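Local coordinates for beta-galactosidase BgaB (Bifidobacterium adolescentis, PDB 5VYM), which releases terminal non-reducing beta-D-galactose from galactosides by hydrolysis, most actively from Gal(beta1-4)Gal and oligosaccharides containing it, and is represented in this chain by its trimerisation domain alone, at residues T7-S12 and R40-A45; E16-S21 and V69-A74; M27-W32 and V92-G97; D50-P53 and D57-S60; D155-R160 and L217-R222. All coordinates share one frame; numbering follows the deposited sequence.

Contact 1 of 5, residues T7-S12 and R40-A45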
# COMPACT_ATOMS: atom_id res chain seq x y z
N THR B 7 -0.23 12.08 19.54
CA THR B 7 -0.83 12.43 18.26
C THR B 7 -0.14 13.66 17.69
O THR B 7 0.09 14.64 18.41
CB THR B 7 -2.33 12.69 18.40
OG1 THR B 7 -2.95 11.57 19.04
CG2 THR B 7 -2.96 12.92 17.03
N ALA B 8 0.19 13.61 16.40
CA ALA B 8 0.76 14.74 15.68
C ALA B 8 -0.15 15.11 14.52
O ALA B 8 -0.50 14.25 13.70
CB ALA B 8 2.17 14.41 15.16
N ILE B 9 -0.55 16.37 14.46
CA ILE B 9 -1.27 16.91 13.32
C ILE B 9 -0.26 17.53 12.37
O ILE B 9 0.44 18.48 12.73
CB ILE B 9 -2.32 17.94 13.76
CG1 ILE B 9 -3.31 17.29 14.74
CG2 ILE B 9 -3.06 18.50 12.55
CD1 ILE B 9 -4.32 18.26 15.31
N LEU B 10 -0.15 16.97 11.17
CA LEU B 10 0.89 17.38 10.24
C LEU B 10 0.50 18.64 9.49
O LEU B 10 -0.64 18.79 9.04
CB LEU B 10 1.19 16.25 9.25
CG LEU B 10 1.58 14.91 9.87
CD1 LEU B 10 2.10 13.98 8.79
CD2 LEU B 10 2.61 15.09 10.98
N PHE B 11 1.46 19.55 9.35
CA PHE B 11 1.26 20.81 8.65
C PHE B 11 2.13 20.84 7.40
O PHE B 11 3.34 20.64 7.47
CB PHE B 11 1.60 22.00 9.55
CG PHE B 11 1.64 23.31 8.82
CD1 PHE B 11 0.49 23.86 8.29
CD2 PHE B 11 2.84 24.00 8.67
CE1 PHE B 11 0.52 25.07 7.62
CE2 PHE B 11 2.88 25.21 8.00
CZ PHE B 11 1.72 25.74 7.47
N SER B 12 1.49 21.09 6.25
CA SER B 12 2.17 21.18 4.96
C SER B 12 2.07 22.61 4.46
O SER B 12 0.98 23.07 4.11
CB SER B 12 1.55 20.20 3.96
OG SER B 12 2.00 20.48 2.65
N ARG B 40 -8.04 21.87 18.25
CA ARG B 40 -9.00 22.14 19.31
C ARG B 40 -9.84 20.91 19.62
O ARG B 40 -10.24 20.70 20.78
CB ARG B 40 -9.89 23.32 18.93
CG ARG B 40 -10.80 23.79 20.05
CD ARG B 40 -11.09 25.28 19.94
NE ARG B 40 -9.86 26.08 19.96
CZ ARG B 40 -9.20 26.41 21.07
NH1 ARG B 40 -9.65 26.01 22.26
NH2 ARG B 40 -8.10 27.14 20.99
N ALA B 41 -10.13 20.08 18.62
CA ALA B 41 -10.88 18.85 18.86
C ALA B 41 -10.11 17.90 19.76
O ALA B 41 -10.66 17.34 20.72
CB ALA B 41 -11.23 18.18 17.54
N PHE B 42 -8.82 17.70 19.47
CA PHE B 42 -7.99 16.86 20.33
C PHE B 42 -7.81 17.48 21.71
O PHE B 42 -7.75 16.76 22.71
CB PHE B 42 -6.64 16.60 19.68
CG PHE B 42 -6.61 15.38 18.80
CD1 PHE B 42 -6.43 14.12 19.36
CD2 PHE B 42 -6.74 15.48 17.43
CE1 PHE B 42 -6.41 12.99 18.57
CE2 PHE B 42 -6.71 14.35 16.63
CZ PHE B 42 -6.55 13.11 17.20
N LEU B 43 -7.73 18.81 21.77
CA LEU B 43 -7.61 19.48 23.06
C LEU B 43 -8.89 19.32 23.88
O LEU B 43 -8.84 19.01 25.07
CB LEU B 43 -7.28 20.96 22.85
CG LEU B 43 -6.97 21.78 24.10
CD1 LEU B 43 -5.71 21.27 24.77
CD2 LEU B 43 -6.84 23.25 23.74
N ASP B 44 -10.05 19.53 23.24
CA ASP B 44 -11.32 19.42 23.95
C ASP B 44 -11.63 18.00 24.40
O ASP B 44 -12.43 17.81 25.32
CB ASP B 44 -12.46 19.95 23.08
CG ASP B 44 -12.41 21.45 22.88
OD1 ASP B 44 -11.45 22.09 23.37
OD2 ASP B 44 -13.32 22.00 22.23
N ALA B 45 -11.02 17.00 23.77
CA ALA B 45 -11.25 15.60 24.12
C ALA B 45 -10.30 15.10 25.20
O ALA B 45 -10.30 13.91 25.51
CB ALA B 45 -11.15 14.72 22.88

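Contact 2 of 5, residues E16-S21 and V69-A74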
# COMPACT_ATOMS: atom_id res chain seq x y z
N GLU B 16 -0.88 24.72 2.28
CA GLU B 16 -1.44 26.02 2.64
C GLU B 16 -1.31 27.01 1.48
O GLU B 16 -2.19 27.86 1.28
CB GLU B 16 -0.75 26.57 3.89
CG GLU B 16 -1.21 27.96 4.31
CD GLU B 16 -2.66 28.01 4.75
OE1 GLU B 16 -3.27 26.94 4.97
OE2 GLU B 16 -3.20 29.13 4.88
N TRP B 17 -0.22 26.91 0.71
CA TRP B 17 -0.08 27.76 -0.47
C TRP B 17 -1.17 27.46 -1.49
O TRP B 17 -1.78 28.37 -2.05
CB TRP B 17 1.31 27.55 -1.09
CG TRP B 17 2.44 27.83 -0.16
CD1 TRP B 17 2.40 28.55 1.00
CD2 TRP B 17 3.80 27.39 -0.31
NE1 TRP B 17 3.64 28.58 1.59
CE2 TRP B 17 4.52 27.88 0.80
CE3 TRP B 17 4.47 26.64 -1.27
CZ2 TRP B 17 5.88 27.64 0.97
CZ3 TRP B 17 5.82 26.40 -1.10
CH2 TRP B 17 6.51 26.89 0.02
N ALA B 18 -1.43 26.17 -1.74
CA ALA B 18 -2.52 25.80 -2.64
C ALA B 18 -3.87 26.25 -2.09
O ALA B 18 -4.78 26.55 -2.87
CB ALA B 18 -2.52 24.29 -2.88
N THR B 19 -4.00 26.31 -0.77
CA THR B 19 -5.23 26.81 -0.16
C THR B 19 -5.42 28.30 -0.47
O THR B 19 -6.52 28.73 -0.84
CB THR B 19 -5.20 26.57 1.35
OG1 THR B 19 -5.54 25.21 1.63
CG2 THR B 19 -6.17 27.50 2.07
N ARG B 20 -4.35 29.08 -0.33
CA ARG B 20 -4.43 30.52 -0.55
C ARG B 20 -4.71 30.88 -2.00
O ARG B 20 -5.19 32.00 -2.26
CB ARG B 20 -3.13 31.19 -0.11
CG ARG B 20 -2.82 31.07 1.37
CD ARG B 20 -1.40 31.54 1.65
NE ARG B 20 -1.08 31.54 3.07
CZ ARG B 20 0.14 31.70 3.56
NH1 ARG B 20 1.17 31.86 2.73
NH2 ARG B 20 0.35 31.69 4.87
N SER B 21 -4.44 29.98 -2.94
CA SER B 21 -4.55 30.32 -4.36
C SER B 21 -5.98 30.63 -4.78
O SER B 21 -6.18 31.23 -5.84
CB SER B 21 -3.99 29.19 -5.22
OG SER B 21 -4.83 28.05 -5.17
N VAL B 69 -4.30 18.04 3.66
CA VAL B 69 -2.91 18.06 3.17
C VAL B 69 -2.99 17.80 1.68
O VAL B 69 -2.80 16.68 1.18
CB VAL B 69 -2.02 17.06 3.91
CG1 VAL B 69 -0.59 17.11 3.39
CG2 VAL B 69 -2.05 17.33 5.41
N LEU B 70 -3.31 18.86 0.93
CA LEU B 70 -3.59 18.71 -0.50
C LEU B 70 -2.37 18.23 -1.26
O LEU B 70 -2.49 17.40 -2.17
CB LEU B 70 -4.08 20.04 -1.07
CG LEU B 70 -5.47 20.51 -0.62
CD1 LEU B 70 -5.45 21.99 -0.31
CD2 LEU B 70 -6.50 20.19 -1.68
N ILE B 71 -1.19 18.73 -0.91
CA ILE B 71 0.04 18.38 -1.60
C ILE B 71 0.71 17.25 -0.83
O ILE B 71 1.10 17.42 0.33
CB ILE B 71 0.98 19.59 -1.71
CG1 ILE B 71 0.20 20.84 -2.13
CG2 ILE B 71 2.10 19.30 -2.70
CD1 ILE B 71 -0.38 20.77 -3.52
N LEU B 72 0.85 16.10 -1.48
CA LEU B 72 1.56 14.95 -0.93
C LEU B 72 2.47 14.39 -2.00
O LEU B 72 1.99 13.89 -3.03
CB LEU B 72 0.60 13.87 -0.43
CG LEU B 72 0.28 13.85 1.07
CD1 LEU B 72 -0.47 12.57 1.42
CD2 LEU B 72 1.55 13.97 1.89
N SER B 73 3.78 14.48 -1.78
CA SER B 73 4.73 13.86 -2.68
C SER B 73 4.65 12.34 -2.56
O SER B 73 4.06 11.79 -1.63
CB SER B 73 6.14 14.35 -2.39
OG SER B 73 6.51 14.05 -1.05
N ALA B 74 5.25 11.66 -3.54
CA ALA B 74 5.34 10.20 -3.45
C ALA B 74 6.15 9.77 -2.24
O ALA B 74 5.79 8.82 -1.54
CB ALA B 74 5.93 9.63 -4.74

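Contact 3 of 5, residues M27-W32 and V92-G97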
# COMPACT_ATOMS: atom_id res chain seq x y z
N MET B 27 -13.97 27.34 -1.55
CA MET B 27 -13.21 28.20 -0.66
C MET B 27 -13.19 27.67 0.77
O MET B 27 -12.37 28.13 1.57
CB MET B 27 -13.79 29.62 -0.67
CG MET B 27 -13.81 30.29 -2.03
SD MET B 27 -12.17 30.56 -2.74
CE MET B 27 -12.06 29.19 -3.90
N LYS B 28 -14.06 26.71 1.09
CA LYS B 28 -14.04 26.09 2.41
C LYS B 28 -12.79 25.24 2.62
O LYS B 28 -12.41 24.99 3.77
CB LYS B 28 -15.30 25.25 2.61
CG LYS B 28 -15.51 24.72 4.03
CD LYS B 28 -15.58 25.85 5.04
CE LYS B 28 -16.01 25.33 6.41
NZ LYS B 28 -15.09 24.30 6.94
N LEU B 29 -12.15 24.80 1.54
CA LEU B 29 -10.89 24.07 1.65
C LEU B 29 -9.81 24.99 2.18
O LEU B 29 -9.34 25.89 1.47
CB LEU B 29 -10.50 23.50 0.29
CG LEU B 29 -11.43 22.42 -0.28
CD1 LEU B 29 -11.02 22.04 -1.69
CD2 LEU B 29 -11.44 21.20 0.63
N ASN B 30 -9.42 24.79 3.44
CA ASN B 30 -8.41 25.62 4.09
C ASN B 30 -7.56 24.71 4.96
O ASN B 30 -8.05 24.15 5.94
CB ASN B 30 -9.06 26.73 4.92
CG ASN B 30 -8.06 27.78 5.38
OD1 ASN B 30 -6.98 27.46 5.88
ND2 ASN B 30 -8.41 29.05 5.20
N HIS B 31 -6.28 24.56 4.60
CA HIS B 31 -5.42 23.61 5.29
C HIS B 31 -5.20 24.01 6.75
O HIS B 31 -5.45 23.22 7.67
CB HIS B 31 -4.08 23.46 4.57
CG HIS B 31 -3.09 22.62 5.30
ND1 HIS B 31 -3.44 21.44 5.93
CD2 HIS B 31 -1.77 22.78 5.52
CE1 HIS B 31 -2.38 20.91 6.50
NE2 HIS B 31 -1.34 21.70 6.27
N TRP B 32 -4.74 25.24 6.97
CA TRP B 32 -4.42 25.66 8.34
C TRP B 32 -5.66 25.74 9.21
O TRP B 32 -5.59 25.43 10.41
CB TRP B 32 -3.68 27.00 8.34
CG TRP B 32 -3.36 27.46 9.72
CD1 TRP B 32 -3.91 28.52 10.38
CD2 TRP B 32 -2.43 26.86 10.63
NE1 TRP B 32 -3.37 28.62 11.64
CE2 TRP B 32 -2.46 27.62 11.82
CE3 TRP B 32 -1.58 25.76 10.55
CZ2 TRP B 32 -1.67 27.31 12.92
CZ3 TRP B 32 -0.79 25.45 11.65
CH2 TRP B 32 -0.84 26.22 12.82
N VAL B 92 -6.66 10.36 7.65
CA VAL B 92 -6.56 11.06 6.37
C VAL B 92 -7.88 11.78 6.12
O VAL B 92 -8.94 11.16 6.09
CB VAL B 92 -6.23 10.10 5.22
CG1 VAL B 92 -6.13 10.87 3.91
CG2 VAL B 92 -4.94 9.36 5.51
N GLY B 93 -7.80 13.10 5.91
CA GLY B 93 -8.97 13.87 5.57
C GLY B 93 -9.36 13.73 4.11
O GLY B 93 -8.59 13.27 3.27
N TYR B 94 -10.59 14.15 3.81
CA TYR B 94 -11.15 13.93 2.47
C TYR B 94 -10.38 14.71 1.40
O TYR B 94 -10.35 14.28 0.24
CB TYR B 94 -12.63 14.32 2.45
CG TYR B 94 -12.91 15.77 2.75
CD1 TYR B 94 -12.99 16.24 4.05
CD2 TYR B 94 -13.10 16.69 1.72
CE1 TYR B 94 -13.25 17.57 4.33
CE2 TYR B 94 -13.35 18.02 1.98
CZ TYR B 94 -13.43 18.45 3.29
OH TYR B 94 -13.68 19.78 3.56
N ALA B 95 -9.77 15.83 1.76
CA ALA B 95 -9.05 16.67 0.81
C ALA B 95 -7.54 16.48 0.89
O ALA B 95 -6.79 17.36 0.45
CB ALA B 95 -9.42 18.14 1.01
N THR B 96 -7.08 15.36 1.42
CA THR B 96 -5.66 15.09 1.59
C THR B 96 -5.15 14.20 0.46
O THR B 96 -5.80 13.21 0.10
CB THR B 96 -5.39 14.41 2.94
OG1 THR B 96 -5.58 15.36 4.00
CG2 THR B 96 -3.97 13.86 3.01
N GLY B 97 -4.01 14.57 -0.11
CA GLY B 97 -3.36 13.73 -1.10
C GLY B 97 -3.92 13.83 -2.50
O GLY B 97 -3.97 12.82 -3.21

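Contact 4 of 5, residues D50-P53 and D57-S60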
# COMPACT_ATOMS: atom_id res chain seq x y z
N ASP B 50 0.05 17.50 19.18
CA ASP B 50 1.04 18.46 18.71
C ASP B 50 0.81 18.75 17.23
O ASP B 50 0.27 17.92 16.49
CB ASP B 50 2.46 17.93 18.91
CG ASP B 50 2.77 17.64 20.36
OD1 ASP B 50 2.23 18.33 21.24
OD2 ASP B 50 3.57 16.71 20.61
N ILE B 51 1.22 19.94 16.81
CA ILE B 51 1.24 20.30 15.40
C ILE B 51 2.69 20.24 14.94
O ILE B 51 3.54 20.99 15.43
CB ILE B 51 0.64 21.69 15.16
CG1 ILE B 51 -0.83 21.71 15.60
CG2 ILE B 51 0.76 22.08 13.69
CD1 ILE B 51 -1.50 23.05 15.44
N VAL B 52 2.98 19.34 14.00
CA VAL B 52 4.33 19.05 13.55
C VAL B 52 4.39 19.31 12.05
O VAL B 52 3.50 18.87 11.32
CB VAL B 52 4.76 17.61 13.86
CG1 VAL B 52 6.18 17.35 13.36
CG2 VAL B 52 4.65 17.33 15.35
N PRO B 53 5.40 20.02 11.55
CA PRO B 53 5.56 20.17 10.10
C PRO B 53 5.72 18.81 9.43
O PRO B 53 6.32 17.89 9.99
CB PRO B 53 6.82 21.02 9.96
CG PRO B 53 6.91 21.77 11.24
CD PRO B 53 6.37 20.85 12.30
N ASP B 57 10.56 14.77 11.52
CA ASP B 57 10.56 13.36 11.89
C ASP B 57 9.47 13.12 12.93
O ASP B 57 9.68 13.33 14.12
CB ASP B 57 11.93 12.94 12.41
CG ASP B 57 12.00 11.47 12.78
OD1 ASP B 57 11.09 10.71 12.41
OD2 ASP B 57 12.99 11.08 13.44
N TRP B 58 8.30 12.67 12.47
CA TRP B 58 7.20 12.33 13.36
C TRP B 58 7.04 10.82 13.54
O TRP B 58 5.95 10.36 13.91
CB TRP B 58 5.89 12.94 12.84
CG TRP B 58 5.79 12.98 11.35
CD1 TRP B 58 5.98 14.06 10.55
CD2 TRP B 58 5.48 11.88 10.48
NE1 TRP B 58 5.81 13.72 9.23
CE2 TRP B 58 5.50 12.39 9.16
CE3 TRP B 58 5.19 10.53 10.68
CZ2 TRP B 58 5.23 11.58 8.05
CZ3 TRP B 58 4.93 9.74 9.58
CH2 TRP B 58 4.95 10.26 8.28
N SER B 59 8.10 10.05 13.30
CA SER B 59 8.02 8.60 13.42
C SER B 59 7.82 8.15 14.86
O SER B 59 7.35 7.02 15.08
CB SER B 59 9.29 7.96 12.85
OG SER B 59 10.44 8.37 13.57
N SER B 60 8.16 8.98 15.84
CA SER B 60 8.01 8.61 17.24
C SER B 60 6.59 8.79 17.76
O SER B 60 6.29 8.32 18.86
CB SER B 60 8.98 9.43 18.10
OG SER B 60 8.80 10.82 17.90

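Contact 5 of 5, residues D155-R160 and L217-R222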
# COMPACT_ATOMS: atom_id res chain seq x y z
N ASP B 155 26.81 -13.73 -6.45
CA ASP B 155 27.84 -13.31 -7.39
C ASP B 155 28.07 -14.39 -8.44
O ASP B 155 28.02 -15.59 -8.16
CB ASP B 155 29.14 -13.01 -6.65
CG ASP B 155 29.11 -11.67 -5.95
OD1 ASP B 155 28.31 -10.80 -6.35
OD2 ASP B 155 29.89 -11.48 -4.99
N GLY B 156 28.31 -13.94 -9.68
CA GLY B 156 28.53 -14.85 -10.79
C GLY B 156 27.27 -15.41 -11.42
O GLY B 156 27.36 -15.99 -12.51
N THR B 157 26.11 -15.25 -10.79
CA THR B 157 24.87 -15.74 -11.37
C THR B 157 24.46 -14.85 -12.55
O THR B 157 24.83 -13.68 -12.63
CB THR B 157 23.76 -15.77 -10.32
OG1 THR B 157 23.51 -14.44 -9.85
CG2 THR B 157 24.17 -16.65 -9.15
N THR B 158 23.70 -15.43 -13.47
CA THR B 158 23.27 -14.75 -14.68
C THR B 158 21.76 -14.88 -14.83
O THR B 158 21.10 -15.59 -14.08
CB THR B 158 23.98 -15.30 -15.92
OG1 THR B 158 23.71 -16.70 -16.05
CG2 THR B 158 25.49 -15.08 -15.83
N THR B 159 21.23 -14.17 -15.83
CA THR B 159 19.80 -14.22 -16.12
C THR B 159 19.58 -13.86 -17.58
O THR B 159 20.29 -13.01 -18.13
CB THR B 159 19.00 -13.28 -15.20
OG1 THR B 159 17.62 -13.31 -15.58
CG2 THR B 159 19.53 -11.85 -15.29
N ARG B 160 18.61 -14.52 -18.21
CA ARG B 160 18.20 -14.21 -19.57
C ARG B 160 16.79 -13.66 -19.63
O ARG B 160 16.20 -13.58 -20.71
CB ARG B 160 18.33 -15.45 -20.46
CG ARG B 160 19.77 -15.85 -20.75
CD ARG B 160 19.93 -17.36 -20.77
NE ARG B 160 19.51 -17.96 -19.50
CZ ARG B 160 20.28 -18.06 -18.43
NH1 ARG B 160 21.53 -17.60 -18.46
NH2 ARG B 160 19.81 -18.61 -17.32
N LEU B 217 19.18 -20.41 -8.66
CA LEU B 217 18.06 -20.25 -7.74
C LEU B 217 18.29 -21.00 -6.44
O LEU B 217 17.81 -20.57 -5.39
CB LEU B 217 16.76 -20.72 -8.41
CG LEU B 217 15.45 -20.34 -7.73
CD1 LEU B 217 15.36 -18.83 -7.58
CD2 LEU B 217 14.28 -20.87 -8.54
N THR B 218 19.03 -22.11 -6.49
CA THR B 218 19.39 -22.81 -5.26
C THR B 218 20.32 -21.96 -4.40
O THR B 218 20.22 -21.97 -3.17
CB THR B 218 20.05 -24.15 -5.59
OG1 THR B 218 19.22 -24.87 -6.52
CG2 THR B 218 20.22 -24.99 -4.33
N LYS B 219 21.24 -21.22 -5.04
CA LYS B 219 22.09 -20.29 -4.30
C LYS B 219 21.26 -19.27 -3.54
O LYS B 219 21.51 -19.00 -2.36
CB LYS B 219 23.05 -19.58 -5.26
CG LYS B 219 24.25 -20.39 -5.70
CD LYS B 219 25.22 -19.51 -6.48
CE LYS B 219 26.56 -20.19 -6.70
NZ LYS B 219 27.56 -19.24 -7.26
N LEU B 220 20.25 -18.70 -4.20
CA LEU B 220 19.40 -17.71 -3.56
C LEU B 220 18.66 -18.31 -2.37
O LEU B 220 18.59 -17.70 -1.29
CB LEU B 220 18.41 -17.14 -4.58
CG LEU B 220 17.59 -15.89 -4.25
CD1 LEU B 220 17.17 -15.20 -5.54
CD2 LEU B 220 16.36 -16.22 -3.42
N VAL B 221 18.08 -19.50 -2.55
CA VAL B 221 17.31 -20.12 -1.49
C VAL B 221 18.19 -20.43 -0.29
O VAL B 221 17.84 -20.14 0.86
CB VAL B 221 16.60 -21.39 -2.00
CG1 VAL B 221 15.96 -22.14 -0.86
CG2 VAL B 221 15.56 -21.03 -3.05
N ARG B 222 19.37 -21.01 -0.54
CA ARG B 222 20.24 -21.42 0.55
C ARG B 222 20.78 -20.22 1.32
O ARG B 222 21.00 -20.31 2.53
CB ARG B 222 21.39 -22.27 -0.00
CG ARG B 222 22.21 -22.99 1.05
CD ARG B 222 23.19 -23.94 0.38
NE ARG B 222 22.51 -25.05 -0.26
CZ ARG B 222 23.00 -25.73 -1.30
NH1 ARG B 222 24.17 -25.38 -1.82
NH2 ARG B 222 22.31 -26.73 -1.83

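Contact 1 of 5, residues T7-S12 and R40-A45
Thr7 lays its methyl over one face of the Phe42 ring: CG2 lies 3.6 Å from Phe42 CZ. Measured to the ring centroid, Thr7 CG2 is 4.0 Å away and 26° off the normal, a CH-pi contact displaced toward the rim. The side chains cross at about a right angle. Thr7 OG1 also passes 3.8 Å from Phe42 CE1, a packing approach without a hydrogen bond. Ile9, two residues along the strand, comes in obliquely, its CD1 4.3 Å from Phe42 CD2. Thr7 has OG1 beside the backbone N (chi1 -54°) and CG2 opposite it, which brings the methyl, more than the hydroxyl, over the ring. An alanine at Phe42 is likely to leave the Thr7 methyl without its aromatic cover and open a gap between strand and helix. The strand itself is fixed by backbone bonds from Thr7 and Ile9 to Asp50 and from Ala8 to Thr63 and Val65. Farther out, Ile9 leans on Val35 and Trp38 of the helix that carries Phe42, while Val221 of the second subunit packs on Phe42, placing this end of the helix at the interface with that subunit. Helix 31-44 thus covers the side of the sheet from which Thr7 and Ile9 project, in the connection between the parallel neighbours 7-11 and 50-53: packing of the kind found in a beta-alpha-beta crossover of an open alpha/beta fold.

Contact 2 of 5, residues E16-S21 and V69-A74
Helix 13-20, entered straight from the end of strand 7-11, sets Ala18 and Thr19 against Leu70 and Ile71 of the loop between strand 63-66 and helix 74-85. Ala18 CB meets Ile71 CD1 at 4.2 Å, methyl against methyl. Beside it, Thr19 OG1 stands 3.8 Å from Leu70 CD1, the two side chains crossing at about a right angle. This is van der Waals contact; the polar need of Thr19 OG1 is met by the backbone N of His31, which it accepts from. Ile71 carries CG1 opposite its carbonyl carbon (chi1 -44°), and a further turn at chi2 of -66° leads CD1 to the helix. The contact lies at the carboxyl ends of the strands of the parallel sheet of this alpha/beta fold, where the connections that leave two adjacent strands, 7-11 and 63-66, pack on each other. Ser15, one residue before the segment, adds a polar tie between them through its OG and the backbone N of Ile71. On the helix, Ser21 OG donates to Ala18 O over 2.7 Å, tilted 31° from the carbonyl plane. Glu16 and Arg20 form a long salt bridge on the outer side, Arg20 NE to Glu16 OE2 3.7 Å, while the other carboxylate oxygen, OE1, takes the backbone N of Trp32. At the far end of the loop, Ser73 OG serves as N-cap of helix 74-85 by bonding to Asp76 N.

Contact 3 of 5, residues M27-W32 and V92-G97
The Tyr94 ring is approached obliquely by Leu29, whose CD2 comes to 3.9 Å from Tyr94 CE2 and also passes 4.0 Å from Tyr94 OH, while Asp211 of the second subunit packs on the same tyrosine. Tyr94 and Ala95 are the middle residues of a type I beta turn, Gly93 to Thr96, at the carboxyl end of strand 89-93, an edge strand of the parallel sheet within this chain. The turn is closed by Thr96 N to Gly93 O at 3.2 Å. With chi1 at 63°, Tyr94 CG sits between the backbone N and the carbonyl carbon, and the ring reaches out alongside the Ala95 methyl. Leu29 therefore meets both turn residues with one methyl. It belongs to the connection leading into helix 31-44, whose N-cap is Asn30: Asn30 OD1 accepts from the backbone N of His33. The next residue, His31, opens the helix with a ring that meets the ring of Phe11, their planes nearly parallel, and its two ring nitrogens are bonded to Pro67 O and to the backbone N of Ser12. The contact borders the second subunit. Lys28 NZ makes a salt bridge with Asp211 of the second subunit, and Val92 and Gly93 pair in parallel with a strand of that subunit, carrying the sheet across. The shortest approach in this packing is that of Leu29 CD2 to Ala95 CB, 3.7 Å.

Contact 4 of 5, residues D50-P53 and D57-S60
Trp58 presents the CD1 corner of its indole to strand 50-53, overlapping Val52 and Pro53 at the ring edge. Pro53 O lies in the ring plane, 3.9 Å from Trp58 CD1, and Val52 CG1 comes near the same plane at 4.3 Å from Trp58 CD1. The adjacent ring nitrogen, NE1, donates to Leu54 O, the carbonyl of the next residue after the strand; carbonyls of two consecutive residues meet this edge, of which the one bonded to NE1 is likely to fix the turn of the indole. The backbone bend is tied by an Asx turn. Asp57 OD1 accepts from Ser59 N at 3.2 Å, from above the carboxylate plane, and from Ser59 OG at 2.7 Å on the syn side; two donors of one residue thus grip a single oxygen. Asp50 at the start of the strand is held by Arg48 in a salt bridge and by Tyr61 OH. Indole and valine lie on one side of the parallel sheet: Trp58 packs on Leu10 of strand 7-11 and on Arg79 and Leu80 of helix 74-85, with Phe83 edge-to-face to it, whereas Ile51 of strand 50-53 turns to Val35 and Tyr39 of helix 31-44.

Contact 5 of 5, residues D155-R160 and L217-R222
Helix 214-225 meets the segment 155-160 through Lys219, which lies along Thr157 and reaches Asp155. Before it, Leu217 points away and packs on Ala41 of the second subunit, and Thr218 bonds through OG1 to Val214 O one turn back. Lys219 then runs straight beyond CG, with chi2, chi3 and chi4 all near 180°, and slides past Thr157 in the opposite direction. Its CD touches Thr157 CG2 at 4.1 Å, and NZ ends 3.8 Å from Asp155 O, a loose polar approach and no hydrogen bond. Thr157 OG1 is hydrogen-bonded to Leu154 O, while Thr157 CG2 faces the lysine chain. Leu220 packs on Leu154 and Leu212, Val221 on Phe42 of the second subunit, and Arg222 NH2 makes a weak bond to Asp44 O of that subunit. Across from the helix, Asp155 OD1 accepts from Ser147 N, and Gly156, with phi at 82°, turns the chain into the edge strand 158-163. There Arg160 NH1 bonds weakly to Thr158 OG1 and pairs with Glu142. The C-terminal helix is thus laid against the loop before that edge strand of the five-stranded antiparallel sheet, with another flank on the neighbouring subunit, consistent with a domain of the beta-galactosidase trimerisation family.

Contacts 1 to 4 build the parallel alpha/beta half of the chain, whereas contact 5 stands in the antiparallel half, its centre about 51 Å from that of contact 1. Contacts 2 and 3 are closest, centres about 9 Å apart, joined by the backbone hydrogen bond of Val69 O with Gly97 N at 2.8 Å. Contacts 1 and 4 lie about 11 Å apart on adjacent strands, with a backbone hydrogen bond from Ile9 N to Asp50 O of 2.7 Å, and helix 31-44 serves contacts 1 and 3. The halves meet across the subunit interface: the helix of contact 5 packs on 40-45 of the second subunit. The catalytic barrel of family 42 enzymes lies outside this piece.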